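Local coordinates for post-proline cleaving enzyme (Rickettsia typhi, PDB 4HVT), which probably acts as a serine endopeptidase of the prolyl oligopeptidase family, cutting peptide chains after proline, at residues C137-N142 and I253-I258; K359-L364 and K428-K433. All coordinates share one frame; numbering follows the deposited sequence. Where two conformers were deposited one is given.

Contact 1 (C137-N142 and I253-I258); sequences CFQNPN and ISSSLI
Two loops at one end of the seven-bladed beta-propeller meet where Gln139 reaches across to Ser255, and the pair illustrates how blades that are not neighbours in sequence can still touch through their turns. Residues 137-142 link strands 129-136 and 143-150, whereas 253-258 lead into strand 257-263, two blades further along the chain. Gln139 carries its CG beside the backbone N (chi1 -63°) and bends again at the next bond (chi2 72°), which sets the amide between the two loops, with OE1 toward Ser255 and NE2 beside Cys137 SG. The oxygen comes up to the serine hydroxyl, with Gln139 OE1 to Ser255 OG at 3.0 Å. Gln139 OE1 is almost as near Ser255 CB, 3.1 Å, in the conformer given. The hydrogen bond from Ser255 OG is weak and remains tentative, because the serine was deposited in two conformers and its proton has another acceptor within reach.

The other end of the amide turns back to its own loop: Gln139 NE2 makes a weak bond to Cys137 SG at 3.6 Å, and the same sulfur accepts from Asn140 N at 3.5 Å. Gln139 OE1 meanwhile sits in the plane of the Phe138 ring, at its edge. The Phe138 side chain sets out toward 253-258, and its ring packs on Asp251 and Glu406, bringing a third blade's loop close by.

Each loop also contains a side-chain-to-backbone turn. Asn140 OD1 accepts from Asn142 N at 3.1 Å, the donor standing above the carbonyl plane, and Ser254 OG accepts from Ser256 N at 3.1 Å. The result is a single weak link between Gln139, just ahead of an Asx turn, and Ser255, inside an ST turn, in hairpin loops of two propeller blades.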
# COMPACT_ATOMS: atom_id res chain seq x y z
N CYS A 137 -6.80 4.66 23.22
CA CYS A 137 -7.95 5.38 23.77
C CYS A 137 -7.48 6.71 24.38
O CYS A 137 -6.65 6.71 25.26
CB CYS A 137 -8.60 4.54 24.87
SG CYS A 137 -10.04 5.34 25.59
N PHE A 138 -8.10 7.81 24.00
CA PHE A 138 -7.63 9.11 24.51
C PHE A 138 -8.02 9.30 25.97
O PHE A 138 -7.25 9.88 26.73
CB PHE A 138 -8.18 10.26 23.64
CG PHE A 138 -7.77 11.64 24.13
CD1 PHE A 138 -6.51 12.10 23.91
CD2 PHE A 138 -8.69 12.45 24.82
CE1 PHE A 138 -6.13 13.34 24.36
CE2 PHE A 138 -8.31 13.70 25.27
CZ PHE A 138 -7.04 14.14 25.02
N GLN A 139 -9.18 8.81 26.35
CA GLN A 139 -9.73 9.01 27.68
C GLN A 139 -9.02 8.09 28.71
O GLN A 139 -8.89 8.44 29.87
CB GLN A 139 -11.23 8.75 27.67
CG GLN A 139 -12.07 9.71 26.79
CD GLN A 139 -11.95 9.56 25.25
OE1 GLN A 139 -12.09 10.59 24.58
NE2 GLN A 139 -11.77 8.33 24.67
N ASN A 140 -8.51 6.96 28.26
CA ASN A 140 -7.68 6.08 29.05
C ASN A 140 -6.58 5.49 28.18
O ASN A 140 -6.75 4.42 27.60
CB ASN A 140 -8.48 4.95 29.68
CG ASN A 140 -7.58 4.06 30.54
OD1 ASN A 140 -6.37 4.25 30.60
ND2 ASN A 140 -8.16 3.02 31.09
N PRO A 141 -5.42 6.16 28.14
CA PRO A 141 -4.38 5.77 27.17
C PRO A 141 -3.68 4.48 27.47
O PRO A 141 -2.85 4.07 26.68
CB PRO A 141 -3.38 6.94 27.20
CG PRO A 141 -3.65 7.62 28.49
CD PRO A 141 -5.10 7.45 28.76
N ASN A 142 -4.00 3.83 28.57
CA ASN A 142 -3.56 2.45 28.78
C ASN A 142 -4.31 1.44 27.88
O ASN A 142 -3.89 0.31 27.73
CB ASN A 142 -3.71 2.02 30.22
CG ASN A 142 -2.66 2.64 31.13
OD1 ASN A 142 -1.57 3.02 30.69
ND2 ASN A 142 -3.00 2.74 32.40
N ILE A 253 -8.36 17.84 20.45
CA ILE A 253 -9.28 18.91 20.10
C ILE A 253 -10.72 18.43 20.25
O ILE A 253 -11.55 19.15 20.82
CB ILE A 253 -8.99 19.35 18.67
CG1 ILE A 253 -7.47 19.60 18.48
CG2 ILE A 253 -9.82 20.56 18.30
CD1 ILE A 253 -6.90 20.79 19.23
N SER A 254 -11.03 17.27 19.66
CA SER A 254 -12.34 16.65 19.85
C SER A 254 -12.22 15.14 19.79
O SER A 254 -11.65 14.60 18.85
CB SER A 254 -13.34 17.06 18.78
OG SER A 254 -14.60 16.38 18.94
N SER A 255 -12.84 14.48 20.76
CA SER A 255 -12.97 13.02 20.71
C SER A 255 -14.38 12.58 20.26
O SER A 255 -14.67 11.39 20.13
CB SER A 255 -12.55 12.44 22.08
OG SER A 255 -13.32 12.99 23.16
N SER A 256 -15.25 13.52 20.00
CA SER A 256 -16.61 13.24 19.73
C SER A 256 -17.05 13.52 18.29
O SER A 256 -18.24 13.34 17.94
CB SER A 256 -17.46 14.09 20.67
OG SER A 256 -17.19 15.50 20.59
N LEU A 257 -16.18 14.08 17.48
CA LEU A 257 -16.54 14.30 16.10
C LEU A 257 -15.96 13.14 15.31
O LEU A 257 -14.76 12.98 15.22
CB LEU A 257 -16.03 15.66 15.62
CG LEU A 257 -16.73 16.86 16.29
CD1 LEU A 257 -15.87 18.08 15.96
CD2 LEU A 257 -18.23 17.07 15.91
N ILE A 258 -16.85 12.38 14.67
CA ILE A 258 -16.49 11.25 13.87
C ILE A 258 -16.75 11.54 12.40
O ILE A 258 -17.84 12.03 12.03
CB ILE A 258 -17.30 9.98 14.34
CG1 ILE A 258 -17.04 9.66 15.83
CG2 ILE A 258 -17.06 8.79 13.41
CD1 ILE A 258 -15.66 9.19 16.18

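Contact 2 (K359-L364 and K428-K433); sequences KDRVFL and KTHELK
With CG tucked between its backbone N and carbonyl carbon (chi1 64°), Asp360 presents its carboxylate to His430, while Arg361 folds back at its second torsion (chi2 -74°) to lay its guanidinium over the same imidazole. The setting is again the beta-propeller, here between adjacent blades: residues 359-364 run into strand 362-368, and residues 428-433 into strand 432-436, the outermost strand of the last blade. A single ring thus serves two partners by two different means, at its edge and over its face.

At the edge, His430 NE2 donates to Asp360 OD2 at 2.9 Å, with a weaker second bond to Asp360 OD1 at 3.2 Å. The oxygen OD2 lies in the ring plane, yet the histidine meets it from above the carboxylate plane, since the two flat groups are markedly tilted against each other. Both carboxylate oxygens therefore share one N-H.

Over one face, the guanidinium stacks almost flat on the imidazole, centres 3.8 Å apart and planes at 18°. Contact is offset toward the rim, where Arg361 NH2 lies 3.4 Å from His430 CE1. NH2 is equally near ND1, but the angle is too poor for a hydrogen bond. The guanidinium is held in this attitude by Arg361 NH1, which donates to Asp360 O at 2.8 Å, nearly within the guanidinium plane; Thr378 OG1 bonds to that same carbonyl oxygen. The two neighbours probably act on the imidazole in opposite senses: the carboxylate would tend to stabilise its protonated form, and the arginine to disfavour it.

Farther along, in strand 362-368, Phe363 meets Trp426 edge-to-face, a second link between the two blades. The imidazole itself is sandwiched, for on the face opposite Arg361 the carbonyl oxygen Lys428 O stands 3.4 Å above the plane, over the ring centre.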
# COMPACT_ATOMS: atom_id res chain seq x y z
N LYS A 359 1.98 18.82 17.76
CA LYS A 359 1.27 19.72 18.68
C LYS A 359 1.16 21.14 18.14
O LYS A 359 0.14 21.81 18.32
CB LYS A 359 1.99 19.76 20.04
CG LYS A 359 1.24 20.50 21.15
CD LYS A 359 2.08 20.63 22.41
CE LYS A 359 2.07 19.40 23.29
NZ LYS A 359 2.83 19.59 24.56
N ASP A 360 2.25 21.64 17.54
CA ASP A 360 2.29 23.03 17.15
C ASP A 360 2.76 23.27 15.70
O ASP A 360 2.94 24.40 15.30
CB ASP A 360 3.14 23.82 18.14
CG ASP A 360 4.56 23.38 18.14
OD1 ASP A 360 4.95 22.50 17.37
OD2 ASP A 360 5.31 23.94 18.97
N ARG A 361 2.86 22.22 14.88
CA ARG A 361 3.23 22.40 13.48
C ARG A 361 2.44 21.46 12.57
O ARG A 361 2.13 20.32 12.96
CB ARG A 361 4.74 22.10 13.28
CG ARG A 361 5.61 23.15 13.95
CD ARG A 361 5.62 24.45 13.18
NE ARG A 361 6.58 25.40 13.70
CZ ARG A 361 6.32 26.24 14.71
NH1 ARG A 361 5.14 26.21 15.36
NH2 ARG A 361 7.25 27.12 15.13
N VAL A 362 2.22 21.91 11.34
CA VAL A 362 1.70 21.08 10.27
C VAL A 362 2.85 20.91 9.27
O VAL A 362 3.51 21.88 8.91
CB VAL A 362 0.58 21.80 9.57
CG1 VAL A 362 0.06 20.94 8.43
CG2 VAL A 362 -0.50 22.18 10.61
N PHE A 363 3.11 19.67 8.86
CA PHE A 363 4.09 19.34 7.84
C PHE A 363 3.36 19.01 6.55
O PHE A 363 2.41 18.19 6.54
CB PHE A 363 4.84 18.05 8.25
CG PHE A 363 5.85 18.26 9.34
CD1 PHE A 363 5.49 18.60 10.65
CD2 PHE A 363 7.17 18.03 9.08
CE1 PHE A 363 6.44 18.73 11.65
CE2 PHE A 363 8.12 18.20 10.07
CZ PHE A 363 7.78 18.51 11.32
N LEU A 364 3.75 19.69 5.48
CA LEU A 364 3.20 19.50 4.18
C LEU A 364 4.32 18.90 3.34
O LEU A 364 5.29 19.58 3.02
CB LEU A 364 2.75 20.82 3.57
CG LEU A 364 2.43 20.84 2.07
CD1 LEU A 364 1.34 19.85 1.68
CD2 LEU A 364 2.21 22.21 1.54
N LYS A 428 11.51 19.86 20.08
CA LYS A 428 10.51 20.88 20.41
C LYS A 428 10.92 22.28 20.00
O LYS A 428 10.04 23.14 19.89
CB LYS A 428 10.17 20.90 21.91
CG LYS A 428 10.34 19.57 22.62
CD LYS A 428 10.30 19.77 24.13
CE LYS A 428 11.51 20.52 24.66
NZ LYS A 428 11.23 21.11 25.99
N THR A 429 12.21 22.50 19.78
CA THR A 429 12.75 23.73 19.22
C THR A 429 12.70 23.75 17.67
O THR A 429 13.31 24.59 17.01
CB THR A 429 14.21 23.94 19.69
OG1 THR A 429 15.01 22.83 19.28
CG2 THR A 429 14.25 24.06 21.22
N HIS A 430 11.95 22.82 17.09
CA HIS A 430 11.63 22.85 15.68
C HIS A 430 12.76 22.67 14.71
O HIS A 430 12.95 23.44 13.79
CB HIS A 430 10.80 24.09 15.35
CG HIS A 430 9.60 24.23 16.23
ND1 HIS A 430 9.39 25.33 17.04
CD2 HIS A 430 8.57 23.38 16.47
CE1 HIS A 430 8.27 25.16 17.71
NE2 HIS A 430 7.75 23.99 17.38
N GLU A 431 13.46 21.56 14.89
CA GLU A 431 14.59 21.19 14.04
C GLU A 431 14.76 19.67 14.09
O GLU A 431 14.22 19.02 14.99
CB GLU A 431 15.87 21.90 14.51
CG GLU A 431 16.17 21.72 15.97
CD GLU A 431 17.21 22.71 16.52
OE1 GLU A 431 18.11 23.11 15.78
OE2 GLU A 431 17.08 23.09 17.69
N LEU A 432 15.41 19.14 13.07
CA LEU A 432 15.73 17.76 12.97
C LEU A 432 17.07 17.47 13.60
O LEU A 432 18.03 18.22 13.37
CB LEU A 432 15.78 17.29 11.51
CG LEU A 432 14.47 17.19 10.70
CD1 LEU A 432 14.79 16.79 9.30
CD2 LEU A 432 13.51 16.23 11.36
N LYS A 433 17.10 16.45 14.42
CA LYS A 433 18.34 15.92 15.02
C LYS A 433 18.46 14.46 14.64
O LYS A 433 17.50 13.68 14.83
CB LYS A 433 18.31 16.05 16.54

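In the fold
Read from the N terminus, the chain lays down the propeller blade by blade, and contact 1 comes first: 137-142 in the second blade meets 253-258 in the fourth, closing a loop of 110 intervening residues that holds the whole of the blade between them. That loop ends before contact 2 begins, so the two stand in series and neither nest nor cross. Contact 2 closes a shorter excursion, from 359-364 in the sixth blade to 428-433 in the seventh. The centres of contact 1 and contact 2 lie about 23 Å apart, and the nearest atoms of contact 1 and contact 2 about 7 Å. One spans past a blade; the other joins neighbours, both through turns between strands.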